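PDB 3V75: orotidine 5'-phosphate decarboxylase from Streptomyces avermitilis, which probably catalyses the decarboxylation of orotidine 5'-phosphate to UMP and CO2, the last step of de novo UMP biosynthesis. Local coordinates for residues 146-151 against 171-176; 212-217 against 236-241; 221-226 against 256-261; 40-45 against 266-271; 82-87 against 112-117. One frame throughout, in Å; residues are numbered along the deposited sequence.

Contact 1. Residues 146-151 against 171-176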
# COMPACT_ATOMS: atom_id res chain seq x y z
N LEU A 146 0.33 -10.55 6.32
CA LEU A 146 0.18 -9.41 5.43
C LEU A 146 1.54 -8.81 5.19
O LEU A 146 2.30 -8.62 6.15
CB LEU A 146 -0.72 -8.36 6.11
CG LEU A 146 -0.91 -7.04 5.37
CD1 LEU A 146 -1.64 -7.19 4.01
CD2 LEU A 146 -1.63 -6.01 6.32
N THR A 147 1.87 -8.48 3.95
CA THR A 147 3.09 -7.71 3.70
C THR A 147 2.79 -6.22 3.97
O THR A 147 1.74 -5.68 3.56
CB THR A 147 3.67 -7.88 2.26
OG1 THR A 147 2.69 -7.43 1.31
CG2 THR A 147 4.02 -9.38 1.97
N VAL A 148 3.75 -5.57 4.62
CA VAL A 148 3.62 -4.14 4.99
C VAL A 148 4.89 -3.39 4.69
O VAL A 148 6.01 -3.95 4.73
CB VAL A 148 3.24 -3.94 6.49
CG1 VAL A 148 1.85 -4.54 6.76
CG2 VAL A 148 4.28 -4.59 7.43
N SER A 149 4.74 -2.11 4.38
CA SER A 149 5.87 -1.27 4.01
C SER A 149 6.14 -0.36 5.24
O SER A 149 5.19 0.13 5.87
CB SER A 149 5.47 -0.50 2.74
OG SER A 149 6.50 0.30 2.17
N PRO A 150 7.40 -0.22 5.66
CA PRO A 150 7.66 0.58 6.87
C PRO A 150 8.21 1.96 6.56
O PRO A 150 8.94 2.48 7.43
CB PRO A 150 8.70 -0.25 7.58
CG PRO A 150 9.56 -0.80 6.40
CD PRO A 150 8.54 -1.08 5.29
N TYR A 151 7.86 2.60 5.46
CA TYR A 151 8.37 3.93 5.15
C TYR A 151 8.03 4.95 6.28
O TYR A 151 8.77 5.91 6.52
CB TYR A 151 7.87 4.45 3.76
CG TYR A 151 8.47 5.76 3.35
CD1 TYR A 151 9.77 5.82 2.71
CD2 TYR A 151 7.85 6.98 3.60
CE1 TYR A 151 10.33 7.03 2.34
CE2 TYR A 151 8.42 8.20 3.26
CZ TYR A 151 9.70 8.24 2.56
OH TYR A 151 10.27 9.48 2.27
N LEU A 171 3.10 -10.75 10.05
CA LEU A 171 3.41 -9.70 9.09
C LEU A 171 4.71 -10.06 8.39
O LEU A 171 5.55 -10.77 8.97
CB LEU A 171 3.61 -8.33 9.76
CG LEU A 171 2.42 -7.78 10.57
CD1 LEU A 171 2.85 -6.45 11.25
CD2 LEU A 171 1.18 -7.57 9.72
N PHE A 172 4.88 -9.55 7.16
CA PHE A 172 6.20 -9.50 6.52
C PHE A 172 6.49 -8.06 6.20
O PHE A 172 5.81 -7.43 5.37
CB PHE A 172 6.22 -10.34 5.25
CG PHE A 172 6.21 -11.84 5.52
CD1 PHE A 172 5.01 -12.55 5.57
CD2 PHE A 172 7.41 -12.54 5.76
CE1 PHE A 172 5.01 -13.92 5.83
CE2 PHE A 172 7.40 -13.89 6.02
CZ PHE A 172 6.21 -14.58 6.05
N VAL A 173 7.50 -7.52 6.88
CA VAL A 173 7.89 -6.13 6.69
C VAL A 173 8.92 -6.04 5.59
O VAL A 173 9.90 -6.78 5.62
CB VAL A 173 8.49 -5.56 8.02
CG1 VAL A 173 8.91 -4.09 7.83
CG2 VAL A 173 7.43 -5.69 9.16
N LEU A 174 8.72 -5.14 4.62
CA LEU A 174 9.73 -4.98 3.58
C LEU A 174 11.06 -4.61 4.21
O LEU A 174 11.13 -3.66 5.01
CB LEU A 174 9.35 -3.87 2.62
CG LEU A 174 8.00 -3.99 1.92
CD1 LEU A 174 7.74 -2.82 1.00
CD2 LEU A 174 7.91 -5.33 1.12
N ALA A 175 12.13 -5.34 3.88
CA ALA A 175 13.45 -5.01 4.42
C ALA A 175 14.47 -4.78 3.31
O ALA A 175 15.04 -3.71 3.19
CB ALA A 175 13.92 -6.10 5.40
N LEU A 176 14.69 -5.81 2.49
CA LEU A 176 15.73 -5.79 1.45
C LEU A 176 15.12 -6.36 0.17
O LEU A 176 14.73 -7.53 0.13
CB LEU A 176 16.89 -6.66 1.89
CG LEU A 176 17.71 -6.04 3.03
CD1 LEU A 176 18.56 -7.08 3.73
CD2 LEU A 176 18.58 -4.88 2.48
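Pro150 and Val173 form one of the tightest pairs between 146-151 and 171-176: Pro150 CG lies 3.6 Å from Val173 CG1, the two side chains meeting at a slant. The same CG atom also comes 3.5 Å from Leu174 O, and the proline ring stands at about a right angle to the Leu174 side chain. Leu174 packs just as closely. Leu174 CG, anti to its own carbonyl carbon (chi1 -57°), rests 3.4 Å from Val148 O, the oxygen that accepts the Leu174 N-H at 3.0 Å; the C=O...N angle of 175° makes that bond nearly linear at the acceptor. CD1 of Leu174 then reaches 3.6 Å to Ser149 OG, and Tyr151 of the second subunit packs on Leu174 too.

Packing is looser toward the start of the two segments. There Leu146 CB and Leu171 CD2 are 4.2 Å apart, and Thr147 CG2 meets only the CB of Phe172 at 4.1 Å, because the phenyl ring leads off from the pairing. Even this end is buried, so no side of the contact faces solvent. Phe172 N to Leu146 O and Val148 N to Phe172 O hold the backbones in parallel register, the strand axes 24° apart.

These are neighbouring parallel strands of the TIM barrel, the two strands of the beta-alpha-beta unit 145-148, 158-167, 170-176. Strand 113-120 flanks 146-148, and Thr147 OG1 is bonded to Asp117 OD1 and Lys119 N. Strand 217-221 flanks 171-176, where Phe172 and Leu174 touch Val220. Helix 196-207 covers Pro150 and Val173 through Met200 and Leu204.

Contact 2. Residues 212-217 against 236-241; sequences EPLGSF and NGPLLA
Two extended first torsions set this contact: Leu214 has chi1 -176° and Asn236 has chi1 -169°, which carry CG of each away from its backbone nitrogen and into the space between 212-217 and 236-241. From there Leu214 CD1 settles 3.6 Å from Gly237 CA, while CD2, the other branch, passes Pro238 CD obliquely at 4.2 Å. The Asn236 amide lies alongside the opposing backbone, with OD1 3.7 Å from Leu214 CA.

The direct polar link is Gly215 N to Asn236 O at 2.8 Å, moderately bent (143° at the hydrogen), its donor tilted from the carbonyl plane. Gly215 has no side chain here, and a CB would run into that same Asn236 oxygen. Gly215 O is buried and has no polar partner in the model; Pro238 CD presses against it at 3.3 Å.

A water adds a second link, 2.8 Å from Asn236 OD1 and 3.3 Å from Pro213 O, although more acceptors surround it than it has protons to give. At the other side of the amide, Asn236 ND2 donates to Glu211 O and Asn208 O, so both ends of the group are tied and its rotation is probably fixed. Pro238 also touches Leu31 of helix 27-38 and Phe172 of strand 170-176.

The segments lead into strands 217-221 and 239-241, neighbours in the sheet. The contact therefore joins the approaches to two adjacent parallel strands at the N-terminal end of a TIM barrel, opposite the end where such barrels carry their active sites.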
# COMPACT_ATOMS: atom_id res chain seq x y z
N GLU A 212 8.90 -19.56 20.17
CA GLU A 212 9.36 -20.84 19.66
C GLU A 212 8.23 -21.50 18.90
O GLU A 212 7.08 -21.42 19.31
CB GLU A 212 9.79 -21.73 20.81
CG GLU A 212 10.93 -21.16 21.62
CD GLU A 212 12.29 -21.38 20.98
OE1 GLU A 212 12.35 -22.03 19.90
OE2 GLU A 212 13.34 -20.95 21.57
N PRO A 213 8.55 -22.23 17.81
CA PRO A 213 9.87 -22.49 17.21
C PRO A 213 10.31 -21.34 16.32
O PRO A 213 11.47 -21.28 15.91
CB PRO A 213 9.60 -23.75 16.36
CG PRO A 213 8.19 -23.62 15.96
CD PRO A 213 7.48 -22.97 17.13
N LEU A 214 9.39 -20.41 16.05
CA LEU A 214 9.65 -19.32 15.15
C LEU A 214 8.64 -18.21 15.49
O LEU A 214 7.46 -18.51 15.76
CB LEU A 214 9.42 -19.78 13.70
CG LEU A 214 9.74 -18.81 12.55
CD1 LEU A 214 11.21 -18.40 12.56
CD2 LEU A 214 9.34 -19.36 11.19
N GLY A 215 9.06 -16.96 15.43
CA GLY A 215 8.17 -15.84 15.66
C GLY A 215 7.25 -15.56 14.48
O GLY A 215 7.45 -16.10 13.38
N SER A 216 6.28 -14.67 14.67
CA SER A 216 5.28 -14.38 13.64
C SER A 216 5.58 -13.18 12.77
O SER A 216 4.82 -12.91 11.83
CB SER A 216 3.89 -14.17 14.28
OG SER A 216 3.45 -15.34 14.93
N PHE A 217 6.67 -12.46 13.07
CA PHE A 217 6.95 -11.19 12.41
C PHE A 217 8.19 -11.31 11.55
O PHE A 217 9.30 -11.43 12.05
CB PHE A 217 6.96 -10.05 13.47
CG PHE A 217 5.64 -9.99 14.18
CD1 PHE A 217 4.53 -9.44 13.55
CD2 PHE A 217 5.45 -10.62 15.40
CE1 PHE A 217 3.25 -9.47 14.16
CE2 PHE A 217 4.18 -10.64 16.02
CZ PHE A 217 3.10 -10.06 15.38
N ASN A 236 14.69 -14.60 14.20
CA ASN A 236 13.69 -15.53 14.77
C ASN A 236 12.31 -15.29 14.17
O ASN A 236 11.26 -15.39 14.86
CB ASN A 236 13.64 -15.50 16.31
CG ASN A 236 12.81 -16.62 16.86
OD1 ASN A 236 12.82 -17.73 16.30
ND2 ASN A 236 12.04 -16.35 17.92
N GLY A 237 12.29 -14.98 12.88
CA GLY A 237 11.04 -14.86 12.14
C GLY A 237 11.25 -15.23 10.69
O GLY A 237 12.40 -15.38 10.23
N PRO A 238 10.16 -15.45 9.97
CA PRO A 238 10.26 -15.98 8.60
C PRO A 238 10.80 -14.91 7.64
O PRO A 238 10.56 -13.68 7.83
CB PRO A 238 8.82 -16.35 8.26
CG PRO A 238 7.96 -15.44 9.15
CD PRO A 238 8.76 -15.30 10.44
N LEU A 239 11.50 -15.36 6.59
CA LEU A 239 12.05 -14.43 5.60
C LEU A 239 11.36 -14.75 4.28
O LEU A 239 11.65 -15.80 3.68
CB LEU A 239 13.55 -14.64 5.48
CG LEU A 239 14.35 -14.53 6.79
CD1 LEU A 239 15.80 -14.92 6.54
CD2 LEU A 239 14.29 -13.08 7.32
N LEU A 240 10.44 -13.91 3.84
CA LEU A 240 9.75 -14.16 2.58
C LEU A 240 10.70 -13.77 1.48
O LEU A 240 11.17 -12.62 1.41
CB LEU A 240 8.48 -13.34 2.51
CG LEU A 240 7.70 -13.35 1.20
CD1 LEU A 240 7.14 -14.76 0.95
CD2 LEU A 240 6.57 -12.31 1.26
N ALA A 241 11.03 -14.74 0.62
CA ALA A 241 12.08 -14.52 -0.36
C ALA A 241 11.53 -14.63 -1.75
O ALA A 241 11.47 -15.73 -2.31
CB ALA A 241 13.23 -15.51 -0.14
O HOH W 1 13.44 -19.78 18.10

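Contact 3. Residues 221-226 against 256-261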
# COMPACT_ATOMS: atom_id res chain seq x y z
N VAL A 221 12.95 -10.33 2.05
CA VAL A 221 14.39 -10.29 1.73
C VAL A 221 14.57 -11.00 0.40
O VAL A 221 14.34 -12.22 0.31
CB VAL A 221 15.21 -11.02 2.80
CG1 VAL A 221 16.71 -10.95 2.49
CG2 VAL A 221 14.95 -10.40 4.17
N GLY A 222 14.92 -10.25 -0.63
CA GLY A 222 15.03 -10.80 -1.98
C GLY A 222 16.14 -11.84 -2.11
O GLY A 222 17.29 -11.58 -1.69
N ALA A 223 15.79 -13.00 -2.70
CA ALA A 223 16.74 -14.12 -2.80
C ALA A 223 17.85 -13.86 -3.80
O ALA A 223 18.84 -14.60 -3.81
CB ALA A 223 16.01 -15.43 -3.19
N THR A 224 17.68 -12.88 -4.68
CA THR A 224 18.70 -12.63 -5.71
C THR A 224 19.68 -11.53 -5.29
O THR A 224 20.55 -11.14 -6.08
CB THR A 224 18.09 -12.27 -7.08
OG1 THR A 224 17.29 -11.08 -6.95
CG2 THR A 224 17.20 -13.39 -7.60
N LEU A 225 19.56 -10.99 -4.09
CA LEU A 225 20.53 -10.00 -3.62
C LEU A 225 21.89 -10.62 -3.33
O LEU A 225 21.97 -11.79 -2.92
CB LEU A 225 19.99 -9.32 -2.35
CG LEU A 225 18.89 -8.31 -2.64
CD1 LEU A 225 18.19 -7.92 -1.35
CD2 LEU A 225 19.50 -7.08 -3.30
N GLY A 226 22.96 -9.84 -3.52
CA GLY A 226 24.32 -10.33 -3.36
C GLY A 226 25.04 -9.90 -2.09
O GLY A 226 26.16 -10.34 -1.81
N GLY A 256 23.44 -21.18 0.37
CA GLY A 256 24.55 -20.24 0.26
C GLY A 256 24.10 -18.78 0.35
O GLY A 256 24.84 -17.94 0.86
N VAL A 257 22.92 -18.48 -0.17
CA VAL A 257 22.42 -17.09 -0.15
C VAL A 257 22.05 -16.66 1.29
O VAL A 257 22.46 -15.57 1.76
CB VAL A 257 21.19 -16.92 -1.11
CG1 VAL A 257 20.55 -15.53 -0.95
CG2 VAL A 257 21.60 -17.11 -2.55
N PHE A 258 21.33 -17.53 2.00
CA PHE A 258 20.76 -17.18 3.30
C PHE A 258 21.53 -17.68 4.52
O PHE A 258 21.21 -17.28 5.66
CB PHE A 258 19.31 -17.64 3.38
CG PHE A 258 18.39 -16.81 2.53
CD1 PHE A 258 18.01 -17.24 1.26
CD2 PHE A 258 17.93 -15.58 3.00
CE1 PHE A 258 17.18 -16.46 0.47
CE2 PHE A 258 17.09 -14.80 2.22
CZ PHE A 258 16.71 -15.22 0.98
N GLY A 259 22.55 -18.52 4.34
CA GLY A 259 23.29 -19.03 5.50
C GLY A 259 22.41 -19.86 6.43
O GLY A 259 21.43 -20.49 5.98
N ALA A 260 22.71 -19.80 7.73
CA ALA A 260 21.94 -20.56 8.72
C ALA A 260 20.47 -20.15 8.72
O ALA A 260 19.58 -20.97 9.01
CB ALA A 260 22.54 -20.38 10.10
N ALA A 261 20.19 -18.90 8.35
CA ALA A 261 18.82 -18.45 8.32
C ALA A 261 17.96 -19.10 7.22
O ALA A 261 16.74 -18.85 7.16
CB ALA A 261 18.76 -16.93 8.18
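Ala223 O is met by both methyls of Val257, CG1 at 3.5 Å and CG2 at 3.9 Å, and the end of helix 254-258 so packs against this carbonyl. The place is the C-terminal end of the TIM barrel's sixth strand, 217-221, where the chain leaves the sheet and passes a short helix in the connection between the seventh and eighth strands. The two segments are joined by packing. A type I turn from Gly222 to Leu225 shapes the loop, although its Leu225 N to Gly222 O bond is weak at 3.4 Å.

Phe258 fills the angle beneath this turn. With chi1 -72°, CG is turned from its own carbonyl carbon, and the outer ring atoms come up to the loop: CE1 lies 4.0 Å from Ala223 CB, and CZ is 3.9 Å from Val221 O, which sits at the ring's edge in its plane. Val257 CG1 covers one face of the same ring near the rim, and Ala241 of strand 239-241 also touches it. Replacing Phe258 with an alanine is likely to open a gap between loop and helix, leaving Val221 and Ala223 without the ring they pack on. On the other side of CZ, Phe258 CE2 meets Val221 CG1 at 3.9 Å, the two side chains running past each other in opposite directions.

Contact 4. Residues 40-45 against 266-271; sequences PLCVGI and VPNVSR
Cys42 carries the polar core of this contact, bonded to 266-271 through its N, O and SG atoms. Its N donates to Pro267 O and its O accepts from Val269 N, both at 2.9 Å, while SG accepts a hydrogen bond from Asn268 ND2 at 3.3 Å. That last bond is fairly straight, 156° at the hydrogen, and SG lies almost exactly in the amide plane. Gly44 N to Val269 O, 3.0 Å, completes the backbone pairing.

These are the first and last strands of the TIM barrel, 42-45 and 265-269, so the bonds close the sheet on itself. The pairing is parallel, with the strand axes 39° apart.

Asn268 reaches the sulfur because its CG points away from the backbone nitrogen and the amide is turned across the strand (chi2 -94°). Cys42 SG is extended in the same way, and the two groups lie on one face of the sheet. Lys83 of strand 81-84 packs against both residues. A leucine in place of Asn268 would probably leave Cys42 SG without its N-H donor and lose the amide that packs against Lys83.

Outward from this core, Cys42 CB touches Val266 CG1 at 3.6 Å. Helix 280-299 backs the other face, its Phe290 and Ile294 against Val269 and Pro267. At the N-terminal end of the pairing, Pro40 O, buried and with no polar partner in the model, is approached by the Pro267 ring, CG at 3.3 Å and CD at 3.5 Å.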
# COMPACT_ATOMS: atom_id res chain seq x y z
N PRO A 40 8.83 -26.80 1.87
CA PRO A 40 9.17 -25.38 2.01
C PRO A 40 8.95 -24.60 0.70
O PRO A 40 9.90 -24.30 -0.04
CB PRO A 40 10.66 -25.41 2.41
CG PRO A 40 11.16 -26.67 1.76
CD PRO A 40 10.02 -27.67 1.82
N LEU A 41 7.71 -24.20 0.46
CA LEU A 41 7.40 -23.48 -0.75
C LEU A 41 6.18 -22.59 -0.56
O LEU A 41 5.18 -23.02 0.03
CB LEU A 41 7.13 -24.47 -1.89
CG LEU A 41 6.85 -23.83 -3.28
CD1 LEU A 41 8.08 -23.13 -3.74
CD2 LEU A 41 6.38 -24.87 -4.30
N CYS A 42 6.26 -21.38 -1.11
CA CYS A 42 5.12 -20.48 -1.24
C CYS A 42 4.94 -20.23 -2.73
O CYS A 42 5.90 -19.93 -3.44
CB CYS A 42 5.47 -19.15 -0.55
SG CYS A 42 4.19 -17.90 -0.70
N VAL A 43 3.71 -20.37 -3.22
CA VAL A 43 3.43 -20.15 -4.64
C VAL A 43 2.66 -18.86 -4.79
O VAL A 43 1.62 -18.67 -4.14
CB VAL A 43 2.65 -21.34 -5.26
CG1 VAL A 43 2.25 -21.03 -6.71
CG2 VAL A 43 3.48 -22.62 -5.19
N GLY A 44 3.14 -17.96 -5.64
CA GLY A 44 2.42 -16.72 -5.88
C GLY A 44 1.11 -16.99 -6.58
O GLY A 44 0.97 -17.95 -7.36
N ILE A 45 0.10 -16.16 -6.32
CA ILE A 45 -1.09 -16.19 -7.17
C ILE A 45 -1.06 -14.83 -7.86
O ILE A 45 -1.44 -13.78 -7.27
CB ILE A 45 -2.39 -16.39 -6.38
CG1 ILE A 45 -2.29 -17.63 -5.50
CG2 ILE A 45 -3.59 -16.50 -7.34
CD1 ILE A 45 -3.59 -17.97 -4.71
N VAL A 266 10.83 -18.49 3.59
CA VAL A 266 9.62 -18.86 2.88
C VAL A 266 9.92 -18.54 1.43
O VAL A 266 9.84 -17.39 0.99
CB VAL A 266 8.40 -18.01 3.36
CG1 VAL A 266 7.15 -18.40 2.56
CG2 VAL A 266 8.20 -18.20 4.86
N PRO A 267 10.31 -19.57 0.65
CA PRO A 267 10.76 -19.29 -0.73
C PRO A 267 9.54 -19.11 -1.62
O PRO A 267 8.72 -20.02 -1.73
CB PRO A 267 11.53 -20.57 -1.13
CG PRO A 267 11.57 -21.43 0.17
CD PRO A 267 10.38 -20.99 0.98
N ASN A 268 9.42 -17.96 -2.27
CA ASN A 268 8.27 -17.71 -3.10
C ASN A 268 8.62 -17.90 -4.58
O ASN A 268 9.53 -17.24 -5.10
CB ASN A 268 7.76 -16.27 -2.88
CG ASN A 268 6.60 -15.95 -3.78
OD1 ASN A 268 6.77 -15.39 -4.89
ND2 ASN A 268 5.42 -16.34 -3.37
N VAL A 269 7.90 -18.80 -5.25
CA VAL A 269 8.03 -19.02 -6.69
C VAL A 269 6.77 -18.49 -7.38
O VAL A 269 5.66 -18.81 -6.94
CB VAL A 269 8.16 -20.53 -7.00
CG1 VAL A 269 8.34 -20.76 -8.51
CG2 VAL A 269 9.31 -21.20 -6.21
N SER A 270 6.94 -17.75 -8.46
CA SER A 270 5.80 -17.32 -9.24
C SER A 270 5.81 -18.04 -10.61
O SER A 270 5.24 -19.13 -10.73
CB SER A 270 5.83 -15.80 -9.37
OG SER A 270 4.83 -15.37 -10.26
N ARG A 271 6.50 -17.47 -11.60
CA ARG A 271 6.48 -18.07 -12.94
C ARG A 271 6.94 -19.55 -13.00
O ARG A 271 6.37 -20.33 -13.78
CB ARG A 271 7.37 -17.24 -13.88
CG ARG A 271 7.28 -17.75 -15.33
CD ARG A 271 7.97 -16.84 -16.37
NE ARG A 271 7.77 -17.39 -17.69
CZ ARG A 271 6.60 -17.45 -18.32
NH1 ARG A 271 5.50 -16.90 -17.77
NH2 ARG A 271 6.52 -18.03 -19.51

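Contact 5. Residues 82-87 against 112-117; sequences FKPQSA and ALVVMD
Lys83 runs along Val115 and Asp117 before its tip folds over to the carboxylate. CB lies 3.8 Å from Val115 O. CG comes closer to that oxygen and also touches Asp117 CB at 3.6 Å. CD and CE each pass 3.6 Å from Asp117 OD2, and bends at chi3 and chi4 (76° and 66°) bring NZ back to the same oxygen. The resulting salt bridge measures 2.7 Å and uses the anti lone pair of OD2, on the side away from OD1. Beside it, Gln85 NE2 donates to a water at 2.9 Å, which is weakly linked to OD2, with the amide and carboxylate planes 55° apart. Gln85 OE1 meanwhile caps the following helix by accepting from Ala87 N at 2.9 Å. Four backbone bonds join the segments, whose strands run parallel; the last, Ser86 N to Asp117 O, lies beyond the end of strand 81-84.

Asp117 OD1 forms a second salt bridge with Lys119, the predicted proton donor, so the carboxylate stands between two lysines. This Lys83-Asp117-Lys119 chain, at the C-terminal ends of adjacent TIM-barrel strands, is consistent with the alternating lysine-aspartate array of OMP decarboxylase active sites.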
# COMPACT_ATOMS: atom_id res chain seq x y z
N PHE A 82 0.34 -19.88 -0.08
CA PHE A 82 0.13 -19.08 -1.30
C PHE A 82 0.36 -17.62 -1.01
O PHE A 82 0.13 -17.17 0.12
CB PHE A 82 -1.32 -19.13 -1.76
CG PHE A 82 -1.72 -20.41 -2.42
CD1 PHE A 82 -1.14 -20.79 -3.65
CD2 PHE A 82 -2.73 -21.20 -1.89
CE1 PHE A 82 -1.57 -21.96 -4.30
CE2 PHE A 82 -3.18 -22.35 -2.55
CZ PHE A 82 -2.58 -22.75 -3.75
N LYS A 83 0.75 -16.86 -2.03
CA LYS A 83 0.90 -15.42 -1.89
C LYS A 83 0.18 -14.71 -3.02
O LYS A 83 0.76 -14.46 -4.08
CB LYS A 83 2.38 -15.02 -1.84
CG LYS A 83 2.60 -13.51 -1.61
CD LYS A 83 4.05 -13.16 -1.36
CE LYS A 83 4.91 -13.17 -2.63
NZ LYS A 83 4.54 -12.11 -3.61
N PRO A 84 -1.11 -14.41 -2.84
CA PRO A 84 -1.76 -13.57 -3.86
C PRO A 84 -1.16 -12.18 -3.85
O PRO A 84 -0.89 -11.64 -2.78
CB PRO A 84 -3.22 -13.51 -3.41
CG PRO A 84 -3.17 -13.86 -1.94
CD PRO A 84 -2.00 -14.77 -1.73
N GLN A 85 -0.99 -11.60 -5.04
CA GLN A 85 -0.54 -10.21 -5.16
C GLN A 85 -1.77 -9.35 -5.42
O GLN A 85 -2.37 -9.40 -6.48
CB GLN A 85 0.50 -10.06 -6.29
CG GLN A 85 0.85 -8.63 -6.68
CD GLN A 85 1.12 -7.76 -5.47
OE1 GLN A 85 0.32 -6.85 -5.16
NE2 GLN A 85 2.22 -8.03 -4.78
N SER A 86 -2.13 -8.56 -4.40
CA SER A 86 -3.35 -7.78 -4.41
C SER A 86 -3.48 -6.90 -5.65
O SER A 86 -4.59 -6.74 -6.17
CB SER A 86 -3.39 -6.89 -3.15
OG SER A 86 -4.65 -6.28 -3.03
N ALA A 87 -2.39 -6.30 -6.12
CA ALA A 87 -2.50 -5.35 -7.22
C ALA A 87 -3.16 -5.93 -8.47
O ALA A 87 -3.87 -5.25 -9.19
CB ALA A 87 -1.13 -4.77 -7.60
N ALA A 112 -4.02 -24.43 2.91
CA ALA A 112 -2.84 -23.64 2.58
C ALA A 112 -2.84 -22.37 3.44
O ALA A 112 -3.92 -21.82 3.74
CB ALA A 112 -2.83 -23.25 1.14
N LEU A 113 -1.66 -21.92 3.87
CA LEU A 113 -1.55 -20.61 4.49
C LEU A 113 -1.60 -19.58 3.39
O LEU A 113 -1.15 -19.84 2.28
CB LEU A 113 -0.23 -20.50 5.26
CG LEU A 113 -0.15 -21.50 6.43
CD1 LEU A 113 1.21 -21.39 7.11
CD2 LEU A 113 -1.24 -21.21 7.46
N VAL A 114 -2.11 -18.39 3.69
CA VAL A 114 -2.15 -17.31 2.72
C VAL A 114 -1.44 -16.07 3.25
O VAL A 114 -1.80 -15.54 4.31
CB VAL A 114 -3.60 -16.95 2.35
CG1 VAL A 114 -3.66 -15.69 1.46
CG2 VAL A 114 -4.27 -18.15 1.64
N VAL A 115 -0.44 -15.63 2.50
CA VAL A 115 0.25 -14.39 2.76
C VAL A 115 -0.31 -13.38 1.78
O VAL A 115 -0.10 -13.49 0.56
CB VAL A 115 1.77 -14.53 2.54
CG1 VAL A 115 2.46 -13.16 2.66
CG2 VAL A 115 2.32 -15.54 3.53
N MSE A 116 -1.03 -12.38 2.29
CA MSE A 116 -1.59 -11.36 1.43
C MSE A 116 -0.48 -10.38 1.06
O MSE A 116 0.02 -9.62 1.92
CB MSE A 116 -2.73 -10.64 2.13
CG MSE A 116 -3.23 -9.44 1.34
SE MSE A 116 -4.15 -9.94 -0.32
CE MSE A 116 -5.60 -10.92 0.49
N ASP A 117 -0.07 -10.35 -0.21
CA ASP A 117 0.96 -9.39 -0.61
C ASP A 117 0.29 -8.12 -1.11
O ASP A 117 -0.09 -7.98 -2.29
CB ASP A 117 1.92 -9.98 -1.65
CG ASP A 117 3.17 -9.20 -1.78
OD1 ASP A 117 3.24 -8.04 -1.26
OD2 ASP A 117 4.15 -9.70 -2.39
O HOH W 2 4.31 -9.64 -5.86

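All five contacts belong to one eight-stranded parallel barrel. Contact 4 pairs the first strand with the last and, along the chain, encloses the rest: contact 5 comes first, then contact 1, then contacts 2 and 3, whose segments alternate. Contacts 4 and 5 are neighbours through strands 42-45 and 81-84, centres about 10 Å apart; contacts 5 and 1, about 14 Å apart, adjoin through strands 113-120 and 145-148. Contact 2 bridges to contact 4 through strands 239-241 and 265-269. Contact 3 lies farthest from contact 5, about 21 Å between centres. Contact 4 thus closes the barrel across 221 residues, while the others join nearer parts; contacts 1 and 5 adjoin Lys119 and the second subunit.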